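Local atomic coordinates of SAS-6 (Leishmania major, PDB entry 4CKM), a protein that probably builds, through self-association of its N-terminal head domain, the hub of the cartwheel that templates basal bodies and centrioles. Residues G148-V157 against H168-Q176. Sequence-based numbering, arbitrary orientation.
Sequences GDSNRGTLRV and HISLVLLRQ
Gly153 and Leu173 form a hydrogen-bonded pair in the antiparallel beta hairpin of strands 152-160 and 165-175, part of the SAS-6 N-terminal head domain. Gly153 N donates to Leu173 O and Leu173 N to Gly153 O, both at 2.8 Å. Leu155 and Leu171 repeat the reciprocal pairing. Farther along, Val157 N bonds to Ile169 O and His168 N to Val157 O, while Arg175 N reaches Asn151 O at the other end. CA-H groups of the intervening residues, among them Thr154 CA at 3.3 Å from Leu171 O, add weaker contacts.

Apolar side chains of Leu155, Val157, Ile169, Leu171 and Leu173 share the inner face. Val157 CG2 meets Ile169 CG2 at 3.8 Å, and both residues pack on Met125 of helix 117-130. On the other face, with Arg152 CG wedged between its backbone N and carbonyl carbon (chi1 67°), the chain runs side by side with Leu174, pointing the same way. Leu174 CD2 lies 4.0 Å from Arg152 CB, and Val172 CG1 lies over one guanidinium face of Arg152. Thr154 CG2 touches Ser170 CB at 3.9 Å. Arg156 instead makes salt bridges with Glu167 and with Glu110 of the second subunit.

At the end of strand 165-175, the Arg175 side chain turns toward the 148-151 loop. Gly148 O lies over one face of its guanidinium, and NE and NH2 grip a single carbonyl oxygen near the guanidinium plane, Arg175 NH2 standing 2.9 Å from Ser150 O.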
ATOM      1  N   GLY A 148     -23.752  -4.506   9.098  1.00 73.73           N
ATOM      2  CA  GLY A 148     -24.898  -5.220   9.664  1.00 73.22           C
ATOM      3  C   GLY A 148     -24.415  -6.453  10.401  1.00 76.21           C
ATOM      4  O   GLY A 148     -24.231  -6.423  11.609  1.00 76.64           O
ATOM      5  N   ASP A 149     -24.175  -7.532   9.656  1.00 81.60           N
ATOM      6  CA  ASP A 149     -23.563  -8.754  10.212  1.00 78.50           C
ATOM      7  C   ASP A 149     -22.053  -8.727   9.966  1.00 73.94           C
ATOM      8  O   ASP A 149     -21.444  -9.769   9.730  1.00 75.84           O
ATOM      9  CB  ASP A 149     -24.130 -10.056   9.592  1.00 81.15           C
ATOM     10  CG  ASP A 149     -25.222  -9.816   8.563  1.00 86.17           C
ATOM     11  OD1 ASP A 149     -24.992  -9.091   7.562  1.00 87.59           O
ATOM     12  OD2 ASP A 149     -26.307 -10.394   8.744  1.00 85.96           O
ATOM     13  N   SER A 150     -21.451  -7.540   9.981  1.00 69.02           N
ATOM     14  CA  SER A 150     -20.012  -7.413   9.775  1.00 62.76           C
ATOM     15  C   SER A 150     -19.351  -7.441  11.123  1.00 58.54           C
ATOM     16  O   SER A 150     -19.761  -6.710  12.006  1.00 60.49           O
ATOM     17  CB  SER A 150     -19.676  -6.100   9.080  1.00 61.77           C
ATOM     18  OG  SER A 150     -19.836  -6.230   7.680  1.00 63.36           O
ATOM     19  N   ASN A 151     -18.334  -8.272  11.293  1.00 55.85           N
ATOM     20  CA  ASN A 151     -17.605  -8.297  12.561  1.00 54.81           C
ATOM     21  C   ASN A 151     -16.330  -7.443  12.543  1.00 52.97           C
ATOM     22  O   ASN A 151     -15.662  -7.298  13.566  1.00 57.07           O
ATOM     23  CB  ASN A 151     -17.283  -9.738  12.950  1.00 54.63           C
ATOM     24  CG  ASN A 151     -16.324 -10.404  11.992  1.00 60.19           C
ATOM     25  OD1 ASN A 151     -15.460  -9.767  11.403  1.00 66.68           O
ATOM     26  ND2 ASN A 151     -16.467 -11.702  11.841  1.00 66.38           N
ATOM     27  N   ARG A 152     -15.973  -6.890  11.387  1.00 49.17           N
ATOM     28  CA  ARG A 152     -14.745  -6.125  11.279  1.00 46.64           C
ATOM     29  C   ARG A 152     -14.777  -5.178  10.096  1.00 44.64           C
ATOM     30  O   ARG A 152     -15.540  -5.379   9.149  1.00 44.56           O
ATOM     31  CB  ARG A 152     -13.552  -7.065  11.099  1.00 48.55           C
ATOM     32  CG  ARG A 152     -13.569  -7.817   9.772  1.00 51.94           C
ATOM     33  CD  ARG A 152     -12.347  -8.690   9.546  1.00 55.78           C
ATOM     34  NE  ARG A 152     -11.988  -9.437  10.737  1.00 67.39           N
ATOM     35  CZ  ARG A 152     -10.769  -9.925  10.997  1.00 80.63           C
ATOM     36  NH1 ARG A 152      -9.750  -9.757  10.145  1.00 79.88           N
ATOM     37  NH2 ARG A 152     -10.566 -10.594  12.129  1.00 81.40           N
ATOM     38  N   GLY A 153     -13.910  -4.168  10.138  1.00 38.23           N
ATOM     39  CA  GLY A 153     -13.626  -3.391   8.954  1.00 35.75           C
ATOM     40  C   GLY A 153     -12.192  -2.952   8.893  1.00 33.53           C
ATOM     41  O   GLY A 153     -11.453  -2.997   9.895  1.00 35.77           O
ATOM     42  N   THR A 154     -11.783  -2.550   7.703  1.00 29.82           N
ATOM     43  CA  THR A 154     -10.452  -2.040   7.500  1.00 31.56           C
ATOM     44  C   THR A 154     -10.486  -0.540   7.242  1.00 29.77           C
ATOM     45  O   THR A 154     -11.074  -0.072   6.255  1.00 29.10           O
ATOM     46  CB  THR A 154      -9.794  -2.757   6.320  1.00 34.42           C
ATOM     47  OG1 THR A 154      -9.768  -4.157   6.599  1.00 41.19           O
ATOM     48  CG2 THR A 154      -8.372  -2.259   6.083  1.00 35.64           C
ATOM     49  N   LEU A 155      -9.861   0.192   8.151  1.00 30.43           N
ATOM     50  CA  LEU A 155      -9.659   1.628   8.035  1.00 30.93           C
ATOM     51  C   LEU A 155      -8.393   1.905   7.263  1.00 31.34           C
ATOM     52  O   LEU A 155      -7.318   1.472   7.680  1.00 32.47           O
ATOM     53  CB  LEU A 155      -9.512   2.256   9.422  1.00 30.16           C
ATOM     54  CG  LEU A 155      -9.306   3.789   9.405  1.00 30.59           C
ATOM     55  CD1 LEU A 155     -10.566   4.488   8.931  1.00 31.81           C
ATOM     56  CD2 LEU A 155      -8.951   4.314  10.778  1.00 30.72           C
ATOM     57  N   ARG A 156      -8.512   2.643   6.161  1.00 31.98           N
ATOM     58  CA  ARG A 156      -7.376   3.002   5.343  1.00 31.58           C
ATOM     59  C   ARG A 156      -7.157   4.526   5.320  1.00 33.21           C
ATOM     60  O   ARG A 156      -8.104   5.306   5.225  1.00 33.33           O
ATOM     61  CB  ARG A 156      -7.599   2.502   3.924  1.00 34.87           C
ATOM     62  CG  ARG A 156      -7.744   0.998   3.784  1.00 37.69           C
ATOM     63  CD  ARG A 156      -8.211   0.589   2.383  1.00 39.70           C
ATOM     64  NE  ARG A 156      -7.112   0.598   1.418  1.00 43.49           N
ATOM     65  CZ  ARG A 156      -7.210   0.945   0.118  1.00 48.10           C
ATOM     66  NH1 ARG A 156      -8.371   1.322  -0.418  1.00 46.50           N
ATOM     67  NH2 ARG A 156      -6.123   0.940  -0.662  1.00 45.68           N
ATOM     68  N   VAL A 157      -5.899   4.943   5.404  1.00 32.35           N
ATOM     69  CA  VAL A 157      -5.515   6.328   5.221  1.00 31.62           C
ATOM     70  C   VAL A 157      -4.906   6.423   3.842  1.00 32.59           C
ATOM     71  O   VAL A 157      -3.895   5.779   3.565  1.00 33.33           O
ATOM     72  CB  VAL A 157      -4.479   6.789   6.260  1.00 33.11           C
ATOM     73  CG1 VAL A 157      -4.071   8.224   6.001  1.00 32.75           C
ATOM     74  CG2 VAL A 157      -5.034   6.672   7.672  1.00 33.01           C
ATOM     75  N   HIS A 168      -1.356   4.735   2.787  1.00 34.95           N
ATOM     76  CA  HIS A 168      -0.331   4.981   3.786  1.00 35.32           C
ATOM     77  C   HIS A 168      -0.386   3.945   4.871  1.00 37.18           C
ATOM     78  O   HIS A 168       0.637   3.428   5.246  1.00 40.25           O
ATOM     79  CB  HIS A 168      -0.445   6.391   4.386  1.00 35.39           C
ATOM     80  CG  HIS A 168       0.180   7.430   3.520  1.00 37.54           C
ATOM     81  ND1 HIS A 168       1.371   8.037   3.833  1.00 37.97           N
ATOM     82  CD2 HIS A 168      -0.176   7.897   2.299  1.00 40.02           C
ATOM     83  CE1 HIS A 168       1.711   8.862   2.860  1.00 39.87           C
ATOM     84  NE2 HIS A 168       0.790   8.795   1.915  1.00 41.85           N
ATOM     85  N   ILE A 169      -1.574   3.618   5.363  1.00 37.67           N
ATOM     86  CA  ILE A 169      -1.691   2.565   6.376  1.00 36.22           C
ATOM     87  C   ILE A 169      -3.087   1.997   6.354  1.00 35.04           C
ATOM     88  O   ILE A 169      -4.020   2.660   5.904  1.00 34.23           O
ATOM     89  CB  ILE A 169      -1.296   3.106   7.764  1.00 38.22           C
ATOM     90  CG1 ILE A 169      -1.183   1.984   8.805  1.00 39.49           C
ATOM     91  CG2 ILE A 169      -2.252   4.183   8.253  1.00 35.80           C
ATOM     92  CD1 ILE A 169      -0.645   2.509  10.123  1.00 39.53           C
ATOM     93  N   SER A 170      -3.193   0.729   6.735  1.00 35.65           N
ATOM     94  CA  SER A 170      -4.462   0.023   6.939  1.00 35.39           C
ATOM     95  C   SER A 170      -4.457  -0.556   8.330  1.00 35.24           C
ATOM     96  O   SER A 170      -3.411  -1.026   8.777  1.00 37.63           O
ATOM     97  CB  SER A 170      -4.592  -1.164   6.014  1.00 35.64           C
ATOM     98  OG  SER A 170      -4.225  -0.803   4.729  1.00 43.62           O
ATOM     99  N   LEU A 171      -5.616  -0.559   8.975  1.00 31.63           N
ATOM    100  CA  LEU A 171      -5.782  -1.088  10.309  1.00 33.27           C
ATOM    101  C   LEU A 171      -7.086  -1.832  10.323  1.00 36.78           C
ATOM    102  O   LEU A 171      -8.086  -1.356   9.752  1.00 35.23           O
ATOM    103  CB  LEU A 171      -5.886   0.028  11.331  1.00 34.26           C
ATOM    104  CG  LEU A 171      -4.693   0.960  11.418  1.00 37.46           C
ATOM    105  CD1 LEU A 171      -5.027   2.112  12.354  1.00 39.03           C
ATOM    106  CD2 LEU A 171      -3.444   0.223  11.893  1.00 39.37           C
ATOM    107  N   VAL A 172      -7.074  -2.998  10.959  1.00 35.66           N
ATOM    108  CA  VAL A 172      -8.261  -3.808  11.093  1.00 35.09           C
ATOM    109  C   VAL A 172      -8.880  -3.476  12.416  1.00 34.28           C
ATOM    110  O   VAL A 172      -8.198  -3.476  13.437  1.00 33.99           O
ATOM    111  CB  VAL A 172      -7.949  -5.318  11.036  1.00 36.64           C
ATOM    112  CG1 VAL A 172      -9.213  -6.139  11.301  1.00 36.74           C
ATOM    113  CG2 VAL A 172      -7.394  -5.660   9.667  1.00 35.90           C
ATOM    114  N   LEU A 173     -10.164  -3.145  12.384  1.00 35.82           N
ATOM    115  CA  LEU A 173     -10.911  -2.801  13.584  1.00 36.47           C
ATOM    116  C   LEU A 173     -12.075  -3.769  13.690  1.00 35.77           C
ATOM    117  O   LEU A 173     -12.736  -4.035  12.694  1.00 34.26           O
ATOM    118  CB  LEU A 173     -11.439  -1.374  13.505  1.00 36.49           C
ATOM    119  CG  LEU A 173     -10.502  -0.213  13.808  1.00 38.59           C
ATOM    120  CD1 LEU A 173      -9.243  -0.267  12.975  1.00 40.83           C
ATOM    121  CD2 LEU A 173     -11.226   1.093  13.537  1.00 37.98           C
ATOM    122  N   LEU A 174     -12.311  -4.284  14.900  1.00 38.45           N
ATOM    123  CA  LEU A 174     -13.343  -5.306  15.149  1.00 40.10           C
ATOM    124  C   LEU A 174     -14.562  -4.669  15.761  1.00 40.13           C
ATOM    125  O   LEU A 174     -14.447  -3.804  16.633  1.00 41.47           O
ATOM    126  CB  LEU A 174     -12.805  -6.357  16.120  1.00 42.79           C
ATOM    127  CG  LEU A 174     -11.417  -6.925  15.796  1.00 43.89           C
ATOM    128  CD1 LEU A 174     -10.951  -7.855  16.907  1.00 46.19           C
ATOM    129  CD2 LEU A 174     -11.422  -7.640  14.458  1.00 43.25           C
ATOM    130  N   ARG A 175     -15.738  -5.087  15.328  1.00 46.08           N
ATOM    131  CA  ARG A 175     -16.963  -4.605  15.960  1.00 53.44           C
ATOM    132  C   ARG A 175     -17.110  -5.241  17.320  1.00 55.06           C
ATOM    133  O   ARG A 175     -16.751  -6.396  17.483  1.00 54.98           O
ATOM    134  CB  ARG A 175     -18.197  -4.953  15.115  1.00 58.46           C
ATOM    135  CG  ARG A 175     -19.507  -4.374  15.678  1.00 66.63           C
ATOM    136  CD  ARG A 175     -20.662  -4.342  14.674  1.00 69.04           C
ATOM    137  NE  ARG A 175     -20.849  -5.645  14.040  1.00 76.14           N
ATOM    138  CZ  ARG A 175     -21.505  -6.680  14.574  1.00 84.85           C
ATOM    139  NH1 ARG A 175     -22.075  -6.586  15.770  1.00 87.81           N
ATOM    140  NH2 ARG A 175     -21.601  -7.826  13.900  1.00 89.49           N
ATOM    141  N   GLN A 176     -17.626  -4.505  18.300  1.00 63.26           N
ATOM    142  CA  GLN A 176     -18.295  -5.159  19.444  1.00 76.90           C
ATOM    143  C   GLN A 176     -19.265  -4.221  20.138  1.00 82.34           C
ATOM    144  O   GLN A 176     -19.368  -3.057  19.764  1.00 83.37           O
ATOM    145  CB  GLN A 176     -17.304  -5.773  20.460  1.00 85.00           C
ATOM    146  CG  GLN A 176     -16.484  -4.787  21.279  1.00 83.00           C
ATOM    147  CD  GLN A 176     -15.496  -4.052  20.419  1.00 79.13           C
ATOM    148  OE1 GLN A 176     -14.515  -4.627  19.948  1.00 69.02           O
ATOM    149  NE2 GLN A 176     -15.763  -2.780  20.181  1.00 82.09           N
TER